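Local coordinates for GTP binding regulator (PDB 1VR8), which is of unknown function but, with a fold similar to that of the Ran-binding protein Mog1p, may act as a GTP-binding regulator, at residues T21-L26 and A52-E57; K72-K77 and N115-V120; V109-K114 and K131-V136. All coordinates share one frame; numbering follows the deposited sequence.

How the contacts relate
All three contacts are buried, and all reach the same antiparallel sheet. Contacts 1 and 3 set helix 19-24 and helix 126-138 on one face of it and touch each other through Leu-26. Contact 2 brings in helix 71-79 on the opposite face and lies across the chain's centre from contact 1. Contacts 2 and 3 use neighbouring strands, 116-122 and 106-113, joined by backbone hydrogen bonds. No hydrogen bond links the two segments within any contact. Contact 1 is a phenylalanine edge among aliphatic groups. In contact 2 the two methyls of one leucine meet an isoleucine and a tryptophan edge. Contact 3 is an edge-to-face aromatic pair, and only it includes a bound ion, at the exposed Lys-114 just past its strand.

Contact 1 of 3, residues T21-L26 and A52-E57; sequences TAIFVL and AVFETE
Segment 21-26, which begins in helix 19-24, lies against strand 45-56, with the CA atoms of Ile-23 and Ala-52 7.2 Å apart. Leu-26 and Phe-54 form the second pair, with a wider CA spacing of 9.1 Å. Four side chains and one backbone carbonyl make the contact. The CG2 branch of Ile-23 meets Ala-52 CB at 3.6 Å. This methyl group is anti to the backbone N (chi1 of the residue -66°), while CG1 takes the place beside that N. Ala-52 is small, so the isoleucine comes close to the strand here. Phe-54 points toward segment 21-26, and its CZ atom does most of the touching. Ile-23 O lies at the ring edge in the ring plane, 3.7 Å from Phe-54 CZ. Ile-23 CG2 is at 4.2 Å from the same CZ. Leu-26 comes in obliquely with its CB, 3.9 Å from Phe-54 CZ. The Ile-23 carbonyl also accepts the backbone N-H of Leu-26, with N to O 3.0 Å, which ties together the two residues that meet Phe-54 CZ. The side-chain contacts are apolar, and all four residues are buried. Around them, Ile-23 reaches Val-65 and Leu-26 reaches Leu-63 on strand 59-67, a partner of strand 45-56. Leu-33 of strand 32-39 touches Ala-52 and Phe-54. Leu-26 also packs on Val-133, Val-136 and Tyr-137 of helix 126-138.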
loop_
_atom_site.group_PDB
_atom_site.type_symbol
_atom_site.label_atom_id
_atom_site.label_comp_id
_atom_site.label_asym_id
_atom_site.label_seq_id
_atom_site.Cartn_x
_atom_site.Cartn_y
_atom_site.Cartn_z
ATOM N N THR A 21 5.151 2.158 -12.341
ATOM C CA THR A 21 4.727 3.546 -12.412
ATOM C C THR A 21 3.924 3.929 -11.180
ATOM O O THR A 21 4.048 5.035 -10.683
ATOM C CB THR A 21 3.974 3.850 -13.737
ATOM O OG1 THR A 21 4.740 3.332 -14.833
ATOM C CG2 THR A 21 3.860 5.345 -13.904
ATOM N N ALA A 22 3.179 2.979 -10.621
ATOM C CA ALA A 22 2.452 3.201 -9.380
ATOM C C ALA A 22 3.378 3.597 -8.208
ATOM O O ALA A 22 2.970 4.323 -7.325
ATOM C CB ALA A 22 1.672 2.007 -9.012
ATOM N N ILE A 23 4.616 3.128 -8.219
ATOM C CA ILE A 23 5.610 3.577 -7.236
ATOM C C ILE A 23 6.202 4.927 -7.617
ATOM O O ILE A 23 6.243 5.894 -6.816
ATOM C CB ILE A 23 6.739 2.533 -7.125
ATOM C CG1 ILE A 23 6.194 1.220 -6.532
ATOM C CG2 ILE A 23 7.898 3.059 -6.309
ATOM C CD1 ILE A 23 7.095 0.078 -6.663
ATOM N N PHE A 24 6.682 5.009 -8.851
ATOM C CA PHE A 24 7.462 6.175 -9.260
ATOM C C PHE A 24 6.644 7.453 -9.289
ATOM O O PHE A 24 7.161 8.532 -9.020
ATOM C CB PHE A 24 8.112 5.943 -10.623
ATOM C CG PHE A 24 9.109 4.797 -10.644
ATOM C CD1 PHE A 24 10.157 4.754 -9.752
ATOM C CD2 PHE A 24 9.009 3.790 -11.595
ATOM C CE1 PHE A 24 11.070 3.708 -9.751
ATOM C CE2 PHE A 24 9.941 2.717 -11.609
ATOM C CZ PHE A 24 10.961 2.693 -10.686
ATOM N N VAL A 25 5.342 7.341 -9.550
ATOM C CA VAL A 25 4.488 8.525 -9.584
ATOM C C VAL A 25 4.306 9.187 -8.199
ATOM O O VAL A 25 3.876 10.324 -8.080
ATOM C CB VAL A 25 3.117 8.151 -10.228
ATOM C CG1 VAL A 25 2.284 7.383 -9.271
ATOM C CG2 VAL A 25 2.414 9.351 -10.757
ATOM N N LEU A 26 4.663 8.461 -7.139
ATOM C CA LEU A 26 4.497 8.987 -5.777
ATOM C C LEU A 26 5.629 9.897 -5.324
ATOM O O LEU A 26 5.520 10.558 -4.295
ATOM C CB LEU A 26 4.380 7.839 -4.785
ATOM C CG LEU A 26 3.200 6.930 -5.061
ATOM C CD1 LEU A 26 3.281 5.733 -4.147
ATOM C CD2 LEU A 26 1.908 7.701 -4.872
ATOM N N ALA A 52 9.185 -0.379 -1.960
ATOM C CA ALA A 52 9.893 0.867 -2.149
ATOM C C ALA A 52 10.047 1.568 -0.837
ATOM O O ALA A 52 9.166 1.460 0.051
ATOM C CB ALA A 52 9.116 1.746 -3.135
ATOM N N VAL A 53 11.185 2.229 -0.652
ATOM C CA VAL A 53 11.421 3.071 0.505
ATOM C C VAL A 53 11.467 4.528 0.070
ATOM O O VAL A 53 12.211 4.893 -0.852
ATOM C CB VAL A 53 12.737 2.706 1.232
ATOM C CG1 VAL A 53 12.921 3.571 2.483
ATOM C CG2 VAL A 53 12.760 1.255 1.615
ATOM N N PHE A 54 10.664 5.341 0.742
ATOM C CA PHE A 54 10.644 6.777 0.520
ATOM C C PHE A 54 11.213 7.443 1.746
ATOM O O PHE A 54 10.793 7.169 2.867
ATOM C CB PHE A 54 9.224 7.258 0.299
ATOM C CG PHE A 54 8.625 6.808 -0.986
ATOM C CD1 PHE A 54 7.997 5.584 -1.083
ATOM C CD2 PHE A 54 8.649 7.639 -2.089
ATOM C CE1 PHE A 54 7.458 5.166 -2.246
ATOM C CE2 PHE A 54 8.090 7.254 -3.263
ATOM C CZ PHE A 54 7.503 6.020 -3.371
ATOM N N GLU A 55 12.166 8.333 1.533
ATOM C CA GLU A 55 12.670 9.180 2.607
ATOM C C GLU A 55 11.752 10.373 2.769
ATOM O O GLU A 55 11.425 11.044 1.798
ATOM C CB GLU A 55 14.066 9.662 2.280
ATOM C CG GLU A 55 15.086 8.575 2.062
ATOM C CD GLU A 55 15.272 7.637 3.243
ATOM O OE1 GLU A 55 15.083 8.061 4.418
ATOM O OE2 GLU A 55 15.628 6.450 2.985
ATOM N N THR A 56 11.326 10.634 4.000
ATOM C CA THR A 56 10.357 11.692 4.270
ATOM C C THR A 56 10.913 12.480 5.438
ATOM O O THR A 56 11.920 12.104 6.033
ATOM C CB THR A 56 8.937 11.168 4.614
ATOM O OG1 THR A 56 8.888 10.695 5.974
ATOM C CG2 THR A 56 8.489 10.079 3.726
ATOM N N GLU A 57 10.275 13.594 5.757
ATOM C CA GLU A 57 10.738 14.387 6.895
ATOM C C GLU A 57 10.536 13.629 8.208
ATOM O O GLU A 57 11.135 13.961 9.220
ATOM C CB GLU A 57 10.004 15.722 6.969
ATOM C CG GLU A 57 8.506 15.644 7.065
ATOM C CD GLU A 57 7.898 16.993 7.443
ATOM O OE1 GLU A 57 8.413 17.637 8.390
ATOM O OE2 GLU A 57 6.897 17.396 6.810
#

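Contact 2 of 3, residues K72-K77 and N115-V120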
loop_
_atom_site.group_PDB
_atom_site.type_symbol
_atom_site.label_atom_id
_atom_site.label_comp_id
_atom_site.label_asym_id
_atom_site.label_seq_id
_atom_site.Cartn_x
_atom_site.Cartn_y
_atom_site.Cartn_z
ATOM N N LYS A 72 -7.345 -9.530 -2.947
ATOM C CA LYS A 72 -8.192 -9.849 -1.784
ATOM C C LYS A 72 -7.653 -11.019 -0.965
ATOM O O LYS A 72 -7.546 -10.913 0.256
ATOM C CB LYS A 72 -9.639 -10.126 -2.195
ATOM C CG LYS A 72 -10.578 -10.285 -1.006
ATOM C CD LYS A 72 -12.023 -10.589 -1.381
ATOM C CE LYS A 72 -12.965 -10.340 -0.161
ATOM N NZ LYS A 72 -14.372 -10.649 -0.598
ATOM N N LYS A 73 -7.338 -12.124 -1.640
ATOM C CA LYS A 73 -6.844 -13.335 -0.988
ATOM C C LYS A 73 -5.622 -13.029 -0.131
ATOM O O LYS A 73 -5.522 -13.467 1.026
ATOM C CB LYS A 73 -6.525 -14.383 -2.066
ATOM C CG LYS A 73 -6.077 -15.751 -1.591
ATOM C CD LYS A 73 -5.827 -16.728 -2.786
ATOM N N ILE A 74 -4.700 -12.267 -0.700
ATOM C CA ILE A 74 -3.456 -11.921 -0.020
ATOM C C ILE A 74 -3.734 -11.007 1.151
ATOM O O ILE A 74 -3.220 -11.224 2.256
ATOM C CB ILE A 74 -2.455 -11.223 -0.983
ATOM C CG1 ILE A 74 -2.048 -12.183 -2.085
ATOM C CG2 ILE A 74 -1.233 -10.749 -0.211
ATOM C CD1 ILE A 74 -1.312 -11.491 -3.256
ATOM N N TRP A 75 -4.545 -9.979 0.914
ATOM C CA TRP A 75 -4.919 -9.044 1.981
ATOM C C TRP A 75 -5.581 -9.803 3.139
ATOM O O TRP A 75 -5.273 -9.572 4.326
ATOM C CB TRP A 75 -5.860 -7.945 1.434
ATOM C CG TRP A 75 -6.272 -6.930 2.480
ATOM C CD1 TRP A 75 -5.652 -5.760 2.808
ATOM C CD2 TRP A 75 -7.420 -7.027 3.328
ATOM N NE1 TRP A 75 -6.360 -5.122 3.803
ATOM C CE2 TRP A 75 -7.444 -5.884 4.132
ATOM C CE3 TRP A 75 -8.462 -7.953 3.442
ATOM C CZ2 TRP A 75 -8.427 -5.668 5.077
ATOM C CZ3 TRP A 75 -9.464 -7.727 4.379
ATOM C CH2 TRP A 75 -9.436 -6.606 5.187
ATOM N N LYS A 76 -6.452 -10.751 2.823
ATOM C CA LYS A 76 -7.037 -11.538 3.893
ATOM C C LYS A 76 -5.996 -12.374 4.639
ATOM O O LYS A 76 -6.071 -12.481 5.847
ATOM C CB LYS A 76 -8.172 -12.415 3.379
ATOM C CG LYS A 76 -9.456 -11.620 3.231
ATOM C CD LYS A 76 -10.673 -12.484 3.067
ATOM C CE LYS A 76 -11.955 -11.679 3.327
ATOM N N LYS A 77 -5.028 -12.958 3.923
ATOM C CA LYS A 77 -3.950 -13.696 4.582
ATOM C C LYS A 77 -3.134 -12.766 5.472
ATOM O O LYS A 77 -2.738 -13.163 6.565
ATOM C CB LYS A 77 -3.042 -14.381 3.560
ATOM C CG LYS A 77 -3.593 -15.695 3.061
ATOM C CD LYS A 77 -2.844 -16.225 1.835
ATOM N N ASN A 115 -7.547 -4.798 -8.569
ATOM C CA ASN A 115 -6.375 -5.632 -8.786
ATOM C C ASN A 115 -5.117 -5.085 -8.075
ATOM O O ASN A 115 -3.990 -5.412 -8.467
ATOM C CB ASN A 115 -6.104 -5.862 -10.276
ATOM C CG ASN A 115 -5.885 -4.572 -11.060
ATOM O OD1 ASN A 115 -6.468 -3.537 -10.740
ATOM N ND2 ASN A 115 -5.077 -4.651 -12.132
ATOM N N TRP A 116 -5.309 -4.332 -6.992
ATOM C CA TRP A 116 -4.210 -3.704 -6.288
ATOM C C TRP A 116 -4.265 -4.001 -4.797
ATOM O O TRP A 116 -5.337 -4.006 -4.182
ATOM C CB TRP A 116 -4.263 -2.171 -6.465
ATOM C CG TRP A 116 -3.999 -1.731 -7.878
ATOM C CD1 TRP A 116 -4.925 -1.393 -8.842
ATOM C CD2 TRP A 116 -2.728 -1.603 -8.491
ATOM N NE1 TRP A 116 -4.299 -1.091 -10.010
ATOM C CE2 TRP A 116 -2.947 -1.219 -9.834
ATOM C CE3 TRP A 116 -1.418 -1.795 -8.049
ATOM C CZ2 TRP A 116 -1.898 -0.981 -10.723
ATOM C CZ3 TRP A 116 -0.388 -1.554 -8.924
ATOM C CH2 TRP A 116 -0.631 -1.162 -10.256
ATOM N N LEU A 117 -3.087 -4.186 -4.217
ATOM C CA LEU A 117 -2.910 -4.296 -2.770
ATOM C C LEU A 117 -1.706 -3.444 -2.402
ATOM O O LEU A 117 -0.653 -3.579 -3.016
ATOM C CB LEU A 117 -2.682 -5.741 -2.374
ATOM C CG LEU A 117 -2.050 -6.015 -1.005
ATOM C CD1 LEU A 117 -2.902 -5.548 0.127
ATOM C CD2 LEU A 117 -1.777 -7.506 -0.911
ATOM N N PHE A 118 -1.874 -2.583 -1.405
ATOM C CA PHE A 118 -0.786 -1.724 -0.876
ATOM C C PHE A 118 -0.602 -1.964 0.598
ATOM O O PHE A 118 -1.587 -2.166 1.319
ATOM C CB PHE A 118 -1.143 -0.248 -1.090
ATOM C CG PHE A 118 -1.195 0.148 -2.550
ATOM C CD1 PHE A 118 -0.021 0.442 -3.229
ATOM C CD2 PHE A 118 -2.372 0.148 -3.240
ATOM C CE1 PHE A 118 -0.038 0.770 -4.556
ATOM C CE2 PHE A 118 -2.401 0.456 -4.597
ATOM C CZ PHE A 118 -1.231 0.769 -5.245
ATOM N N ILE A 119 0.644 -1.897 1.058
ATOM C CA ILE A 119 0.939 -1.861 2.472
ATOM C C ILE A 119 1.900 -0.692 2.673
ATOM O O ILE A 119 2.924 -0.575 1.958
ATOM C CB ILE A 119 1.627 -3.139 2.985
ATOM C CG1 ILE A 119 0.835 -4.410 2.594
ATOM C CG2 ILE A 119 1.796 -3.022 4.510
ATOM C CD1 ILE A 119 1.636 -5.673 2.747
ATOM N N VAL A 120 1.586 0.169 3.628
ATOM C CA VAL A 120 2.508 1.213 4.031
ATOM C C VAL A 120 2.922 0.967 5.477
ATOM O O VAL A 120 2.074 0.758 6.357
ATOM C CB VAL A 120 1.872 2.596 3.905
ATOM C CG1 VAL A 120 2.814 3.702 4.403
ATOM C CG2 VAL A 120 1.525 2.862 2.494
#
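Leu-117 meets Ile-74 and Trp-75 of helix 71-79 with its two methyl branches, one to each residue. The apolar contacts come first. Leu-117 CD2 goes to Ile-74, where CG2 is 3.4 Å away, closer than usual for two carbons. Ile-74 CB follows, at 3.8 Å from the same CD2. The two side chains cross obliquely. Leu-117 has CG anti to its backbone N (chi1 161°), and chi2 of 63° turns CD2 to Ile-74 and CD1 to Trp-75. The aromatic contact uses this second methyl. Leu-117 CD1 lies in the plane of the Trp-75 indole, at its edge, 3.8 Å from Trp-75 CD1. Trp-75 CB is also near, at 4.0 Å from Leu-117 CD1. The leucine and tryptophan side chains run at about a right angle to each other.

No hydrogen bond crosses between the segments. Trp-75 NE1 is hydrogen-bonded to Ala-110 O, on the strand next to 116-122, which helps fix the indole. Phe-99 and Trp-112 meet the same ring. Met-47 of strand 45-56 touches Leu-117, and Tyr-66 touches Ile-74.

Such a helix layer packed on one face of an antiparallel sheet is a basic element of alpha+beta folds. Here the sheet belongs to a structure resembling Mog1p, and helix 71-79 follows strand 59-67, the neighbour of 116-122, after a short connection.

Contact 3 of 3, residues V109-K114 and K131-V136. With AZI (azide ion), chain C.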
loop_
_atom_site.group_PDB
_atom_site.type_symbol
_atom_site.label_atom_id
_atom_site.label_comp_id
_atom_site.label_asym_id
_atom_site.label_seq_id
_atom_site.Cartn_x
_atom_site.Cartn_y
_atom_site.Cartn_z
ATOM N N VAL A 109 -0.462 0.098 7.562
ATOM C CA VAL A 109 -1.765 0.283 6.940
ATOM C C VAL A 109 -1.789 -0.480 5.611
ATOM O O VAL A 109 -0.902 -0.305 4.761
ATOM C CB VAL A 109 -2.028 1.770 6.709
ATOM C CG1 VAL A 109 -3.334 1.988 6.003
ATOM C CG2 VAL A 109 -1.973 2.575 8.022
ATOM N N ALA A 110 -2.780 -1.344 5.417
ATOM C CA ALA A 110 -2.806 -2.204 4.236
ATOM C C ALA A 110 -4.211 -2.157 3.646
ATOM O O ALA A 110 -5.181 -2.329 4.389
ATOM C CB ALA A 110 -2.455 -3.619 4.598
ATOM N N TRP A 111 -4.306 -1.964 2.329
ATOM C CA TRP A 111 -5.624 -1.923 1.691
ATOM C C TRP A 111 -5.577 -2.564 0.314
ATOM O O TRP A 111 -4.515 -2.641 -0.321
ATOM C CB TRP A 111 -6.165 -0.482 1.641
ATOM C CG TRP A 111 -5.511 0.482 0.690
ATOM C CD1 TRP A 111 -5.951 0.815 -0.547
ATOM C CD2 TRP A 111 -4.282 1.227 0.884
ATOM N NE1 TRP A 111 -5.101 1.705 -1.131
ATOM C CE2 TRP A 111 -4.067 1.976 -0.280
ATOM C CE3 TRP A 111 -3.346 1.308 1.912
ATOM C CZ2 TRP A 111 -2.981 2.831 -0.422
ATOM C CZ3 TRP A 111 -2.264 2.149 1.764
ATOM C CH2 TRP A 111 -2.088 2.890 0.608
ATOM N N TRP A 112 -6.735 -3.066 -0.107
ATOM C CA TRP A 112 -6.893 -3.665 -1.418
ATOM C C TRP A 112 -8.187 -3.158 -2.047
ATOM O O TRP A 112 -9.153 -2.820 -1.346
ATOM C CB TRP A 112 -6.850 -5.204 -1.390
ATOM C CG TRP A 112 -8.175 -5.823 -1.075
ATOM C CD1 TRP A 112 -8.716 -6.022 0.163
ATOM C CD2 TRP A 112 -9.179 -6.188 -2.015
ATOM N NE1 TRP A 112 -9.967 -6.531 0.050
ATOM C CE2 TRP A 112 -10.284 -6.660 -1.280
ATOM C CE3 TRP A 112 -9.237 -6.224 -3.404
ATOM C CZ2 TRP A 112 -11.451 -7.132 -1.893
ATOM C CZ3 TRP A 112 -10.402 -6.701 -4.015
ATOM C CH2 TRP A 112 -11.500 -7.123 -3.259
ATOM N N ARG A 113 -8.165 -3.104 -3.371
ATOM C CA ARG A 113 -9.340 -2.849 -4.177
ATOM C C ARG A 113 -8.990 -3.212 -5.612
ATOM O O ARG A 113 -7.844 -3.040 -6.045
ATOM C CB ARG A 113 -9.794 -1.405 -4.054
ATOM C CG ARG A 113 -11.200 -1.137 -4.643
ATOM C CD ARG A 113 -11.675 0.277 -4.266
ATOM N NE ARG A 113 -13.053 0.575 -4.685
ATOM C CZ ARG A 113 -13.427 0.930 -5.918
ATOM N NH1 ARG A 113 -12.531 1.032 -6.894
ATOM N NH2 ARG A 113 -14.702 1.184 -6.191
ATOM N N LYS A 114 -9.966 -3.714 -6.339
ATOM C CA LYS A 114 -9.769 -4.193 -7.700
ATOM C C LYS A 114 -8.543 -5.135 -7.746
ATOM O O LYS A 114 -8.531 -6.139 -7.046
ATOM C CB LYS A 114 -9.644 -3.007 -8.680
ATOM C CG LYS A 114 -10.906 -2.112 -8.750
ATOM C CD LYS A 114 -12.108 -2.848 -9.287
ATOM C CE LYS A 114 -13.328 -1.908 -9.490
ATOM N NZ LYS A 114 -14.512 -2.654 -10.017
ATOM N N LYS A 131 -2.026 9.324 3.077
ATOM C CA LYS A 131 -2.855 10.404 2.553
ATOM C C LYS A 131 -2.302 10.937 1.226
ATOM O O LYS A 131 -3.045 11.233 0.297
ATOM C CB LYS A 131 -2.991 11.542 3.561
ATOM C CG LYS A 131 -4.092 12.517 3.252
ATOM C CD LYS A 131 -5.447 11.811 2.979
ATOM C CE LYS A 131 -6.647 12.768 3.151
ATOM N NZ LYS A 131 -7.991 12.156 2.841
ATOM N N HIS A 132 -0.982 11.058 1.158
ATOM C CA HIS A 132 -0.306 11.400 -0.109
ATOM C C HIS A 132 -0.649 10.389 -1.218
ATOM O O HIS A 132 -1.031 10.769 -2.326
ATOM C CB HIS A 132 1.203 11.502 0.092
ATOM C CG HIS A 132 1.974 11.651 -1.194
ATOM N ND1 HIS A 132 1.863 12.752 -2.011
ATOM C CD2 HIS A 132 2.872 10.834 -1.785
ATOM C CE1 HIS A 132 2.652 12.602 -3.063
ATOM N NE2 HIS A 132 3.284 11.448 -2.948
ATOM N N VAL A 133 -0.482 9.105 -0.927
ATOM C CA VAL A 133 -0.782 8.056 -1.887
ATOM C C VAL A 133 -2.249 8.160 -2.338
ATOM O O VAL A 133 -2.552 8.125 -3.534
ATOM C CB VAL A 133 -0.518 6.663 -1.301
ATOM C CG1 VAL A 133 -0.977 5.602 -2.246
ATOM C CG2 VAL A 133 0.980 6.462 -0.944
ATOM N N TYR A 134 -3.161 8.305 -1.378
ATOM C CA TYR A 134 -4.574 8.522 -1.702
ATOM C C TYR A 134 -4.799 9.684 -2.691
ATOM O O TYR A 134 -5.543 9.568 -3.664
ATOM C CB TYR A 134 -5.344 8.840 -0.405
ATOM C CG TYR A 134 -5.627 7.673 0.519
ATOM C CD1 TYR A 134 -5.169 6.382 0.279
ATOM C CD2 TYR A 134 -6.357 7.903 1.678
ATOM C CE1 TYR A 134 -5.488 5.335 1.164
ATOM C CE2 TYR A 134 -6.655 6.884 2.556
ATOM C CZ TYR A 134 -6.227 5.627 2.302
ATOM O OH TYR A 134 -6.561 4.655 3.217
ATOM N N ARG A 135 -4.207 10.824 -2.379
ATOM C CA ARG A 135 -4.348 12.022 -3.185
ATOM C C ARG A 135 -3.784 11.855 -4.609
ATOM O O ARG A 135 -4.419 12.297 -5.587
ATOM C CB ARG A 135 -3.735 13.190 -2.453
ATOM C CG ARG A 135 -4.631 13.582 -1.280
ATOM C CD ARG A 135 -4.031 14.613 -0.401
ATOM N NE ARG A 135 -5.028 15.110 0.545
ATOM C CZ ARG A 135 -4.726 15.792 1.642
ATOM N NH1 ARG A 135 -3.453 16.017 1.978
ATOM N NH2 ARG A 135 -5.693 16.236 2.420
ATOM N N VAL A 136 -2.645 11.181 -4.743
ATOM C CA VAL A 136 -2.064 10.999 -6.087
ATOM C C VAL A 136 -2.955 10.067 -6.918
ATOM O O VAL A 136 -3.313 10.374 -8.057
ATOM C CB VAL A 136 -0.633 10.469 -5.996
ATOM C CG1 VAL A 136 -0.092 10.106 -7.359
ATOM C CG2 VAL A 136 0.250 11.501 -5.314
HETATM N N1 AZI C . -16.582 -0.862 -9.824
HETATM N N2 AZI C . -17.774 -1.002 -9.820
HETATM N N3 AZI C . -18.934 -0.715 -9.680
#
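Trp-111 and Tyr-134 form a T-shaped (edge-to-face) pair, set where helix 126-138 packs on the antiparallel sheet of this Mog1p-like fold. The tyrosine supplies the edge and the tryptophan the face. The planes stand at 84°, and the centroids of the Tyr-134 ring and the Trp-111 six-membered ring are 5.4 Å apart. Tyr-134 CE1 is the atom that reaches over, 3.8 Å above the Trp-111 indole plane and displaced toward its rim. The Trp-111 CB points toward the helix, and chi1 of 71° places CG between the backbone N and the carbonyl carbon.

The aliphatic contact is made one residue earlier on the helix. Val-133 CG1 lies in the plane of the indole, at its edge, 3.9 Å from Trp-111 CZ2. Two successive helix residues therefore meet the same indole, one on a face and one on its edge.

The polar ends of both rings have partners beyond the two segments. Trp-111 NE1 is hydrogen-bonded to His-11 O, and Tyr-134 OH to Lys-98 NZ. His-11 also stacks on the Tyr-134 ring, and Phe-118 of the adjacent strand meets Trp-111.

The azide contact is separate, at Lys-114 just past the strand. The ion is probably from the crystallisation liquor, and Ile-6 N is its second hydrogen-bond partner. The Lys-114 chain bends at chi2 (-64°), and its NZ donates a hydrogen bond of 2.7 Å to N1 of the azide.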